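Local coordinates for outer protein YOPM (Yersinia pestis, PDB 1G9U) that probably acts as a secreted leucine-rich-repeat effector that alters host cell physiology and promotes bacterial survival in host tissues, at residues K156-D161 with P173-I178; F196-Y201 with S216-V221. One frame throughout, in Å; residues are numbered along the deposited sequence.

From the N terminus, the chain first passes through 156-161, runs on through an irregular connection without helix or strand, and returns at 173-178 to set strand 177-179 beside strand 157-159; interaction 1 closes this turn of the solenoid. Interaction 2 does the same two repeats later, bringing 216-221 beside 196-201. The two loops follow in series and neither crosses the other. Strands 177-179 and 199-201 are themselves neighbours, so the contacts join four consecutive parallel strands. Between them Ile-178 N lies 2.7 Å from Ala-199 O, a probable hydrogen bond, and the rings of Phe-177 and Tyr-201 meet, continuing one side-chain row from repeat to repeat.

Interaction 1 (K156-D161 with P173-I178); sequences KIIDVD and PSLEFI
Ile-157 and Phe-177 meet on one face of a pair of parallel strands, while Ile-158 packs on Ile-178 and Leu-175 on the other. On the first face the methyl branch of Ile-157, not its longer arm, makes the touch: CG2 comes to 3.7 Å from CD1 of Phe-177, and the two side chains cross obliquely. The Phe-177 ring is carried to this spot because its CG stands opposite the backbone N (chi1 169°), and its far side continues onto Tyr-201 of the next strand.

On the buried face, Ile-158 uses both of its branches. CG2 lies 4.1 Å from Ile-178 CD1, the two isoleucines running side by side in the same direction. CD1, on the other branch, touches Leu-175 CD1, the two side chains crossing at about a right angle. That same leucine methyl also approaches the backbone, 3.3 Å from Lys-156 O.

Lys-156 and Glu-176 lie alongside each other, and the lysine touches through its aliphatic CG, 3.7 Å from Glu-176 OE1; its NZ stays 5.4 Å from OE2, too far for a salt bridge. Lys-156 O accepts from Phe-177 N at 2.9 Å; Glu-176 N also points at it, at a separation too short to be trusted in detail. The next rung is a straighter bond from Ile-158 N to Phe-177 O, and Ile-158 passes its own carbonyl on to Ala-179. At the strand's end Asp-159 OD1 accepts from Asp-161 N in an Asx turn, while the Asp-161 carboxylate binds Gly-181 N of the following repeat.

Parallel strands one repeat apart, with aliphatic side chains stacked inward and a row of other side chains on the opposite face, are the hallmark of the leucine-rich-repeat solenoid.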
ATOM      1  N   LYS A 156      21.940  25.308  24.004  1.00 20.24           N
ATOM      2  CA  LYS A 156      22.012  25.613  22.591  1.00 20.06           C
ATOM      3  C   LYS A 156      20.928  24.888  21.802  1.00 22.05           C
ATOM      4  O   LYS A 156      20.328  25.466  20.913  1.00 24.26           O
ATOM      5  CB  LYS A 156      23.381  25.134  22.071  1.00 20.80           C
ATOM      6  CG  LYS A 156      24.417  26.239  22.322  1.00 27.28           C
ATOM      7  CD  LYS A 156      25.844  25.770  22.460  1.00 41.06           C
ATOM      8  CE  LYS A 156      26.537  26.498  23.614  1.00 53.55           C
ATOM      9  NZ  LYS A 156      26.258  27.966  23.599  1.00 74.43           N
ATOM     10  N   ILE A 157      20.751  23.635  22.191  1.00 19.74           N
ATOM     11  CA  ILE A 157      19.827  22.722  21.565  1.00 18.44           C
ATOM     12  C   ILE A 157      18.914  22.023  22.565  1.00 22.81           C
ATOM     13  O   ILE A 157      19.343  21.413  23.535  1.00 21.48           O
ATOM     14  CB  ILE A 157      20.543  21.572  20.841  1.00 14.83           C
ATOM     15  CG1 ILE A 157      21.532  22.048  19.786  1.00 18.78           C
ATOM     16  CG2 ILE A 157      19.481  20.654  20.271  1.00 18.89           C
ATOM     17  CD1 ILE A 157      22.578  20.972  19.552  1.00 41.30           C
ATOM     18  N   ILE A 158      17.629  22.150  22.261  1.00 21.83           N
ATOM     19  CA  ILE A 158      16.640  21.549  23.130  1.00 20.93           C
ATOM     20  C   ILE A 158      15.750  20.659  22.266  1.00 26.10           C
ATOM     21  O   ILE A 158      15.190  21.097  21.264  1.00 25.29           O
ATOM     22  CB  ILE A 158      15.756  22.593  23.819  1.00 21.59           C
ATOM     23  CG1 ILE A 158      16.413  23.478  24.869  1.00 19.68           C
ATOM     24  CG2 ILE A 158      14.532  21.865  24.395  1.00 26.70           C
ATOM     25  CD1 ILE A 158      15.546  24.629  25.358  1.00 15.58           C
ATOM     26  N   ASP A 159      15.586  19.390  22.634  1.00 23.00           N
ATOM     27  CA  ASP A 159      14.652  18.594  21.855  1.00 14.74           C
ATOM     28  C   ASP A 159      13.622  18.012  22.797  1.00 13.14           C
ATOM     29  O   ASP A 159      13.973  17.096  23.532  1.00 22.25           O
ATOM     30  CB  ASP A 159      15.321  17.454  21.118  1.00 25.04           C
ATOM     31  CG  ASP A 159      14.399  16.511  20.365  1.00 30.95           C
ATOM     32  OD1 ASP A 159      13.141  16.583  20.359  1.00 31.44           O
ATOM     33  OD2 ASP A 159      15.012  15.642  19.696  1.00 43.93           O
ATOM     34  N   VAL A 160      12.390  18.469  22.810  1.00 13.62           N
ATOM     35  CA  VAL A 160      11.420  17.750  23.645  1.00 21.37           C
ATOM     36  C   VAL A 160      10.209  17.256  22.862  1.00 30.18           C
ATOM     37  O   VAL A 160       9.039  17.218  23.299  1.00 23.69           O
ATOM     38  CB  VAL A 160      11.010  18.744  24.736  1.00 22.47           C
ATOM     39  CG1 VAL A 160      12.220  19.129  25.550  1.00 25.21           C
ATOM     40  CG2 VAL A 160      10.440  19.996  24.095  1.00 13.22           C
ATOM     41  N   ASP A 161      10.508  16.847  21.630  1.00 29.43           N
ATOM     42  CA  ASP A 161       9.540  16.272  20.710  1.00 30.46           C
ATOM     43  C   ASP A 161       8.770  15.089  21.300  1.00 23.94           C
ATOM     44  O   ASP A 161       9.374  14.213  21.936  1.00 26.26           O
ATOM     45  CB  ASP A 161      10.216  15.651  19.483  1.00 27.65           C
ATOM     46  CG  ASP A 161      10.569  16.472  18.298  1.00 20.79           C
ATOM     47  OD1 ASP A 161      11.306  15.961  17.428  1.00 42.12           O
ATOM     48  OD2 ASP A 161      10.152  17.640  18.162  1.00 46.71           O
ATOM     49  N   PRO A 173      18.585  32.852  25.690  1.00 32.48           N
ATOM     50  CA  PRO A 173      18.946  33.587  24.461  1.00 26.16           C
ATOM     51  C   PRO A 173      20.066  32.940  23.689  1.00 23.14           C
ATOM     52  O   PRO A 173      20.434  33.333  22.594  1.00 18.73           O
ATOM     53  CB  PRO A 173      19.436  34.962  24.934  1.00 26.88           C
ATOM     54  CG  PRO A 173      19.830  34.748  26.346  1.00 22.47           C
ATOM     55  CD  PRO A 173      19.069  33.570  26.870  1.00 31.57           C
ATOM     56  N   SER A 174      20.612  31.928  24.386  1.00 24.26           N
ATOM     57  CA  SER A 174      21.669  31.179  23.697  1.00 27.34           C
ATOM     58  C   SER A 174      21.064  30.089  22.815  1.00 27.40           C
ATOM     59  O   SER A 174      21.793  29.345  22.175  1.00 28.33           O
ATOM     60  CB  SER A 174      22.542  30.443  24.719  1.00 25.08           C
ATOM     61  OG  SER A 174      21.758  29.972  25.811  1.00 26.87           O
ATOM     62  N   LEU A 175      19.741  29.939  22.897  1.00 23.45           N
ATOM     63  CA  LEU A 175      19.127  28.829  22.175  1.00 16.56           C
ATOM     64  C   LEU A 175      19.459  28.915  20.698  1.00 19.07           C
ATOM     65  O   LEU A 175      19.294  29.937  20.041  1.00 22.80           O
ATOM     66  CB  LEU A 175      17.616  28.897  22.353  1.00 16.70           C
ATOM     67  CG  LEU A 175      16.829  27.721  21.770  1.00 23.22           C
ATOM     68  CD1 LEU A 175      17.463  26.415  22.215  1.00 13.03           C
ATOM     69  CD2 LEU A 175      15.361  27.830  22.157  1.00 25.04           C
ATOM     70  N   GLU A 176      19.918  27.804  20.142  1.00 14.71           N
ATOM     71  CA  GLU A 176      20.062  27.841  18.695  1.00 17.98           C
ATOM     72  C   GLU A 176      18.992  27.016  18.001  1.00 23.38           C
ATOM     73  O   GLU A 176      18.551  27.197  16.868  1.00 29.35           O
ATOM     74  CB  GLU A 176      21.460  27.287  18.358  1.00 21.57           C
ATOM     75  CG  GLU A 176      22.447  28.430  18.559  1.00 44.30           C
ATOM     76  CD  GLU A 176      23.912  28.029  18.574  1.00 50.33           C
ATOM     77  OE1 GLU A 176      24.154  26.802  18.637  1.00 42.46           O
ATOM     78  OE2 GLU A 176      24.773  28.950  18.544  1.00 61.98           O
ATOM     79  N   PHE A 177      18.529  25.944  18.632  1.00 21.36           N
ATOM     80  CA  PHE A 177      17.651  25.048  17.900  1.00 10.76           C
ATOM     81  C   PHE A 177      16.566  24.569  18.844  1.00 15.34           C
ATOM     82  O   PHE A 177      16.868  24.090  19.948  1.00 20.49           O
ATOM     83  CB  PHE A 177      18.426  23.808  17.473  1.00 17.99           C
ATOM     84  CG  PHE A 177      17.623  22.629  16.920  1.00 29.92           C
ATOM     85  CD1 PHE A 177      17.039  21.587  17.620  1.00 29.74           C
ATOM     86  CD2 PHE A 177      17.459  22.561  15.539  1.00 37.33           C
ATOM     87  CE1 PHE A 177      16.335  20.572  17.003  1.00 38.82           C
ATOM     88  CE2 PHE A 177      16.796  21.541  14.900  1.00 39.19           C
ATOM     89  CZ  PHE A 177      16.232  20.512  15.619  1.00 34.30           C
ATOM     90  N   ILE A 178      15.328  24.538  18.384  1.00 16.64           N
ATOM     91  CA  ILE A 178      14.421  23.852  19.300  1.00 17.12           C
ATOM     92  C   ILE A 178      13.403  23.076  18.458  1.00 19.10           C
ATOM     93  O   ILE A 178      12.987  23.539  17.402  1.00 32.72           O
ATOM     94  CB  ILE A 178      13.721  24.742  20.318  1.00 22.83           C
ATOM     95  CG1 ILE A 178      12.767  23.925  21.205  1.00 28.35           C
ATOM     96  CG2 ILE A 178      13.039  25.923  19.657  1.00 22.72           C
ATOM     97  CD1 ILE A 178      12.243  24.658  22.409  1.00 23.08           C
TER

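Interaction 2 (F196-Y201 with S216-V221); sequences FLTAIY and SLESIV
Two successive coils of the leucine-rich-repeat solenoid, LRR 7 and LRR 8, meet where Leu-197, Ile-200 and Tyr-201 pack on Leu-217 and Val-221. Strands 199-201 and 219-221 run parallel, their axes 4.8 Å apart and only 2° from perfect alignment.

At the entrance to the pair, Ser-216 OG donates to Leu-197 O over 2.6 Å. The hydroxyl comes from above the carbonyl plane, where a chi1 of 49° sets OG between the serine's own N and carbonyl carbon. Thr-198 O is gripped by two backbone donors, Glu-218 N from above its plane and Ser-219 N with a smaller tilt. Further along, a weak bond joins Ile-200 N to Ser-219 O. A nearly straight one of 3.0 Å runs from Val-221 N to Ile-200 O.

Inward, the leucines of the two repeats stack in the ladder that forms the solenoid's hydrophobic core. Leu-197 and Leu-217 lie side by side, whereas Ile-200 comes in at about a right angle and sets CG1 3.7 Å from Leu-217 CD1. Leu-191, in the connection before strand 199-201, packs on both Leu-197 and Ile-200.

The other face carries Ala-199, Ser-219, Tyr-201 and Val-221. Val-221 meets the CD2-CE2 part of the Tyr-201 ring obliquely: its CG2 is 3.4 Å from Tyr-201 CE2, and its CB is equally near CD2. A water 3.0 Å from Tyr-201 OH also lies within weak bonding distance of Ser-219 OG, while Ala-199 CB sits 3.4 Å from that serine oxygen. A second water donates to Ser-216 O and to Glu-218 OE2 and weakly accepts from Thr-198 OG1, linking the polar groups that precede the strands.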
ATOM      1  N   PHE A 196      20.067  34.051  18.778  1.00 23.57           N
ATOM      2  CA  PHE A 196      20.664  33.046  17.928  1.00 18.00           C
ATOM      3  C   PHE A 196      19.693  31.981  17.433  1.00 21.77           C
ATOM      4  O   PHE A 196      20.241  31.027  16.842  1.00 22.50           O
ATOM      5  CB  PHE A 196      21.830  32.319  18.619  1.00 19.99           C
ATOM      6  CG  PHE A 196      22.742  33.345  19.263  1.00 28.44           C
ATOM      7  CD1 PHE A 196      22.624  33.627  20.611  1.00 32.23           C
ATOM      8  CD2 PHE A 196      23.668  34.002  18.480  1.00 30.53           C
ATOM      9  CE1 PHE A 196      23.467  34.584  21.148  1.00 35.04           C
ATOM     10  CE2 PHE A 196      24.512  34.956  19.034  1.00 31.07           C
ATOM     11  CZ  PHE A 196      24.407  35.247  20.384  1.00 28.00           C
ATOM     12  N   LEU A 197      18.389  32.111  17.637  1.00 13.71           N
ATOM     13  CA  LEU A 197      17.516  31.033  17.147  1.00 11.27           C
ATOM     14  C   LEU A 197      17.543  30.875  15.624  1.00 12.95           C
ATOM     15  O   LEU A 197      17.249  31.772  14.840  1.00 15.54           O
ATOM     16  CB  LEU A 197      16.093  31.334  17.630  1.00 13.80           C
ATOM     17  CG  LEU A 197      15.132  30.162  17.362  1.00 21.45           C
ATOM     18  CD1 LEU A 197      15.655  28.892  18.019  1.00 17.83           C
ATOM     19  CD2 LEU A 197      13.727  30.508  17.809  1.00 13.99           C
ATOM     20  N   THR A 198      17.872  29.688  15.133  1.00 20.05           N
ATOM     21  CA  THR A 198      18.072  29.207  13.784  1.00 22.53           C
ATOM     22  C   THR A 198      17.016  28.282  13.184  1.00 17.70           C
ATOM     23  O   THR A 198      16.768  28.309  11.964  1.00 15.04           O
ATOM     24  CB  THR A 198      19.438  28.450  13.855  1.00 23.87           C
ATOM     25  OG1 THR A 198      20.411  29.489  13.636  1.00 47.03           O
ATOM     26  CG2 THR A 198      19.625  27.433  12.769  1.00 34.80           C
ATOM     27  N   ALA A 199      16.421  27.462  14.036  1.00 14.31           N
ATOM     28  CA  ALA A 199      15.399  26.485  13.700  1.00 23.99           C
ATOM     29  C   ALA A 199      14.545  26.096  14.919  1.00 20.09           C
ATOM     30  O   ALA A 199      15.107  25.863  16.001  1.00 20.84           O
ATOM     31  CB  ALA A 199      16.016  25.212  13.120  1.00  6.34           C
ATOM     32  N   ILE A 200      13.270  26.040  14.615  1.00 18.61           N
ATOM     33  CA  ILE A 200      12.093  25.664  15.343  1.00 23.17           C
ATOM     34  C   ILE A 200      11.257  24.589  14.629  1.00 17.15           C
ATOM     35  O   ILE A 200      10.857  24.889  13.510  1.00 24.74           O
ATOM     36  CB  ILE A 200      10.997  26.759  15.488  1.00 24.70           C
ATOM     37  CG1 ILE A 200      11.517  28.153  15.231  1.00 30.20           C
ATOM     38  CG2 ILE A 200      10.268  26.670  16.815  1.00 25.74           C
ATOM     39  CD1 ILE A 200      11.139  29.153  16.289  1.00 42.91           C
ATOM     40  N   TYR A 201      10.950  23.517  15.300  1.00 18.80           N
ATOM     41  CA  TYR A 201       9.990  22.484  14.989  1.00 20.15           C
ATOM     42  C   TYR A 201       8.959  22.611  16.126  1.00 21.88           C
ATOM     43  O   TYR A 201       9.346  22.442  17.277  1.00 26.24           O
ATOM     44  CB  TYR A 201      10.511  21.046  14.968  1.00 29.17           C
ATOM     45  CG  TYR A 201      11.653  20.940  13.980  1.00 28.42           C
ATOM     46  CD1 TYR A 201      12.888  21.480  14.272  1.00 29.61           C
ATOM     47  CD2 TYR A 201      11.478  20.338  12.749  1.00 40.92           C
ATOM     48  CE1 TYR A 201      13.902  21.375  13.338  1.00 44.96           C
ATOM     49  CE2 TYR A 201      12.493  20.243  11.817  1.00 46.13           C
ATOM     50  CZ  TYR A 201      13.729  20.768  12.118  1.00 46.03           C
ATOM     51  OH  TYR A 201      14.771  20.699  11.217  1.00 62.24           O
ATOM     52  N   SER A 216      17.275  35.985  13.068  1.00 20.00           N
ATOM     53  CA  SER A 216      18.282  34.985  12.747  1.00 17.11           C
ATOM     54  C   SER A 216      17.633  33.693  12.285  1.00 16.24           C
ATOM     55  O   SER A 216      18.368  32.787  11.944  1.00 20.26           O
ATOM     56  CB  SER A 216      19.061  34.525  14.009  1.00 11.57           C
ATOM     57  OG  SER A 216      18.046  34.228  14.986  1.00 19.40           O
ATOM     58  N   LEU A 217      16.320  33.572  12.432  1.00 18.62           N
ATOM     59  CA  LEU A 217      15.740  32.267  12.145  1.00 15.06           C
ATOM     60  C   LEU A 217      16.005  31.817  10.716  1.00 18.34           C
ATOM     61  O   LEU A 217      15.809  32.644   9.826  1.00 22.81           O
ATOM     62  CB  LEU A 217      14.226  32.302  12.315  1.00 12.92           C
ATOM     63  CG  LEU A 217      13.638  30.890  12.299  1.00 20.53           C
ATOM     64  CD1 LEU A 217      14.087  30.175  13.574  1.00 21.53           C
ATOM     65  CD2 LEU A 217      12.136  30.992  12.125  1.00 27.28           C
ATOM     66  N   GLU A 218      16.446  30.570  10.572  1.00 24.28           N
ATOM     67  CA  GLU A 218      16.692  29.995   9.253  1.00 24.68           C
ATOM     68  C   GLU A 218      15.578  29.058   8.801  1.00 22.53           C
ATOM     69  O   GLU A 218      15.244  28.893   7.625  1.00 23.77           O
ATOM     70  CB  GLU A 218      18.015  29.219   9.175  1.00 15.99           C
ATOM     71  CG  GLU A 218      19.196  30.162   9.040  1.00 24.69           C
ATOM     72  CD  GLU A 218      20.560  29.497   9.115  1.00 32.37           C
ATOM     73  OE1 GLU A 218      20.676  28.283   8.846  1.00 66.24           O
ATOM     74  OE2 GLU A 218      21.536  30.225   9.417  1.00 62.03           O
ATOM     75  N   SER A 219      14.968  28.364   9.759  1.00 21.55           N
ATOM     76  CA  SER A 219      13.947  27.446   9.279  1.00 15.89           C
ATOM     77  C   SER A 219      12.843  27.378  10.309  1.00 17.38           C
ATOM     78  O   SER A 219      13.177  27.451  11.487  1.00 22.32           O
ATOM     79  CB  SER A 219      14.562  26.044   9.091  1.00 12.51           C
ATOM     80  OG  SER A 219      14.220  25.296  10.254  1.00 64.59           O
ATOM     81  N   ILE A 220      11.620  27.243   9.837  1.00 22.60           N
ATOM     82  CA  ILE A 220      10.491  26.994  10.730  1.00 16.20           C
ATOM     83  C   ILE A 220       9.655  25.863  10.107  1.00 22.10           C
ATOM     84  O   ILE A 220       9.280  25.932   8.931  1.00 19.12           O
ATOM     85  CB  ILE A 220       9.649  28.222  11.054  1.00 16.91           C
ATOM     86  CG1 ILE A 220       8.522  27.850  12.036  1.00 17.40           C
ATOM     87  CG2 ILE A 220       9.052  28.995   9.889  1.00  8.01           C
ATOM     88  CD1 ILE A 220       7.767  29.080  12.466  1.00 16.76           C
ATOM     89  N   VAL A 221       9.471  24.817  10.894  1.00 13.78           N
ATOM     90  CA  VAL A 221       8.639  23.671  10.700  1.00 11.43           C
ATOM     91  C   VAL A 221       7.445  23.645  11.654  1.00 15.79           C
ATOM     92  O   VAL A 221       7.585  23.312  12.826  1.00 25.11           O
ATOM     93  CB  VAL A 221       9.413  22.364  10.944  1.00 22.54           C
ATOM     94  CG1 VAL A 221       8.470  21.184  10.694  1.00 12.06           C
ATOM     95  CG2 VAL A 221      10.624  22.448  10.022  1.00 11.60           C
TER
HETATM   96  O   HOH W   1      21.008  32.272  11.874  1.00 45.09           O
HETATM   97  O   HOH W   2      15.354  22.384   8.789  1.00 44.21           O